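Local coordinates for protein probable oxidoreductase (PDB 4EYE) that probably acts as a zinc-binding or quinone-reductase-like oxidoreductase of the medium-chain dehydrogenase family, at residues E161-L166 against V228-D233. Residues are numbered along the deposited sequence; the frame is centred on the assembly and turned at random.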
loop_
_atom_site.group_PDB
_atom_site.type_symbol
_atom_site.label_atom_id
_atom_site.label_comp_id
_atom_site.label_asym_id
_atom_site.label_seq_id
_atom_site.Cartn_x
_atom_site.Cartn_y
_atom_site.Cartn_z
ATOM N N GLU A 161 -3.887 1.697 22.697
ATOM C CA GLU A 161 -2.816 2.686 22.471
ATOM C C GLU A 161 -3.270 3.770 21.515
ATOM O O GLU A 161 -4.267 3.613 20.821
ATOM C CB GLU A 161 -1.552 1.993 21.965
ATOM C CG GLU A 161 -0.893 1.089 23.012
ATOM C CD GLU A 161 0.451 0.573 22.569
ATOM O OE1 GLU A 161 0.544 -0.083 21.493
ATOM O OE2 GLU A 161 1.441 0.857 23.286
ATOM N N THR A 162 -2.542 4.894 21.488
ATOM C CA THR A 162 -2.840 5.945 20.563
ATOM C C THR A 162 -1.788 6.038 19.482
ATOM O O THR A 162 -0.583 6.110 19.800
ATOM C CB THR A 162 -2.936 7.305 21.269
ATOM O OG1 THR A 162 -4.003 7.250 22.185
ATOM C CG2 THR A 162 -3.199 8.412 20.240
ATOM N N VAL A 163 -2.243 6.075 18.224
ATOM C CA VAL A 163 -1.363 6.097 17.065
ATOM C C VAL A 163 -1.540 7.394 16.318
ATOM O O VAL A 163 -2.665 7.816 16.046
ATOM C CB VAL A 163 -1.648 4.899 16.130
ATOM C CG1 VAL A 163 -0.723 4.903 14.886
ATOM C CG2 VAL A 163 -1.499 3.598 16.911
ATOM N N LEU A 164 -0.417 8.048 16.026
ATOM C CA LEU A 164 -0.389 9.207 15.180
ATOM C C LEU A 164 -0.040 8.712 13.781
ATOM O O LEU A 164 1.034 8.128 13.590
ATOM C CB LEU A 164 0.675 10.219 15.613
ATOM C CG LEU A 164 0.911 11.415 14.684
ATOM C CD1 LEU A 164 -0.362 12.241 14.751
ATOM C CD2 LEU A 164 2.158 12.233 15.070
ATOM N N VAL A 165 -0.909 9.001 12.826
ATOM C CA VAL A 165 -0.669 8.635 11.429
ATOM C C VAL A 165 -0.408 9.920 10.648
ATOM O O VAL A 165 -1.262 10.797 10.581
ATOM C CB VAL A 165 -1.833 7.846 10.778
ATOM C CG1 VAL A 165 -1.491 7.533 9.308
ATOM C CG2 VAL A 165 -2.142 6.545 11.550
ATOM N N LEU A 166 0.774 10.003 10.052
ATOM C CA LEU A 166 1.155 11.130 9.188
ATOM C C LEU A 166 0.854 10.758 7.732
ATOM O O LEU A 166 0.647 9.572 7.398
ATOM C CB LEU A 166 2.642 11.442 9.381
ATOM C CG LEU A 166 3.060 11.912 10.810
ATOM C CD1 LEU A 166 4.562 12.003 10.973
ATOM C CD2 LEU A 166 2.495 13.288 11.066
ATOM N N VAL A 228 1.809 10.465 22.023
ATOM C CA VAL A 228 1.261 9.250 21.420
ATOM C C VAL A 228 2.169 8.078 21.682
ATOM O O VAL A 228 3.364 8.246 21.874
ATOM C CB VAL A 228 1.019 9.406 19.917
ATOM C CG1 VAL A 228 0.028 10.541 19.707
ATOM C CG2 VAL A 228 2.333 9.659 19.182
ATOM N N ASP A 229 1.605 6.884 21.629
ATOM C CA ASP A 229 2.388 5.670 21.846
ATOM C C ASP A 229 3.176 5.254 20.639
ATOM O O ASP A 229 4.239 4.650 20.770
ATOM C CB ASP A 229 1.462 4.558 22.236
ATOM C CG ASP A 229 0.715 4.883 23.502
ATOM O OD1 ASP A 229 1.399 5.075 24.527
ATOM O OD2 ASP A 229 -0.518 4.915 23.466
ATOM N N MET A 230 2.642 5.589 19.473
ATOM C CA MET A 230 3.212 5.203 18.206
ATOM C C MET A 230 2.948 6.240 17.149
ATOM O O MET A 230 1.876 6.837 17.090
ATOM C CB MET A 230 2.611 3.858 17.750
ATOM C CG MET A 230 3.201 3.323 16.438
ATOM S SD MET A 230 2.466 1.716 16.026
ATOM C CE MET A 230 3.061 0.735 17.408
ATOM N N VAL A 231 3.931 6.435 16.286
ATOM C CA VAL A 231 3.788 7.303 15.151
ATOM C C VAL A 231 4.033 6.455 13.912
ATOM O O VAL A 231 4.996 5.678 13.869
ATOM C CB VAL A 231 4.782 8.498 15.208
ATOM C CG1 VAL A 231 4.840 9.201 13.863
ATOM C CG2 VAL A 231 4.452 9.461 16.344
ATOM N N VAL A 232 3.178 6.601 12.900
ATOM C CA VAL A 232 3.419 6.037 11.569
ATOM C C VAL A 232 3.801 7.152 10.623
ATOM O O VAL A 232 3.046 8.120 10.416
ATOM C CB VAL A 232 2.201 5.255 11.044
ATOM C CG1 VAL A 232 2.430 4.798 9.580
ATOM C CG2 VAL A 232 1.930 4.050 11.959
ATOM N N ASP A 233 4.992 7.039 10.067
ATOM C CA ASP A 233 5.537 8.089 9.212
ATOM C C ASP A 233 5.916 7.571 7.832
ATOM O O ASP A 233 6.980 6.970 7.684
ATOM C CB ASP A 233 6.773 8.705 9.873
ATOM C CG ASP A 233 7.358 9.836 9.042
ATOM O OD1 ASP A 233 6.677 10.316 8.095
ATOM O OD2 ASP A 233 8.508 10.229 9.329
#
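T162 O accepts two backbone N-H groups, from D229 (N to O 3.0 Å) and from M230 (N to O 3.3 Å), both in its carbonyl plane and both noticeably bent. This fork marks where two central parallel strands of the Rossmann-type nucleotide-binding domain come into register: 162-165 is the first strand of the 3-2-1-4-5-6 sheet and 230-233 belongs to the fourth, their axes 4.6 Å apart. The chain turns a corner at D229, which brings the two successive N-H groups onto one oxygen. The same residue returns a bond through its side chain: with CG anti to the carbonyl carbon (chi1 -60°), OD2 accepts the T162 N-H, N to OD2 2.8 Å, through its anti lone pair. E161 runs obliquely past that carboxylate, the two planes 20° apart; OE1 of E161 accepts the backbone N-H of R158 and forms a salt bridge with R252, which also binds D229 O and would be expected to offset the like charges. Beyond the corner, regular parallel pairing takes over, with V232 N to L164 O at 2.7 Å and nearly straight. Side chains alternate between two buried faces. On one, V163 CG1 meets V232 CG2 at 4.0 Å, while Y151 of helix 143-154 covers V163, M230 and V232. On the other, W215 and V219 of helix 215-222 pack on L164, which lies alongside V231 and points the same way, its CD2 3.8 Å from V231 CG2. At the far end L166 crosses D233, whose OD1 accepts the backbone N-H groups of I235 and G236 and lies 3.9 Å from L166 CD1.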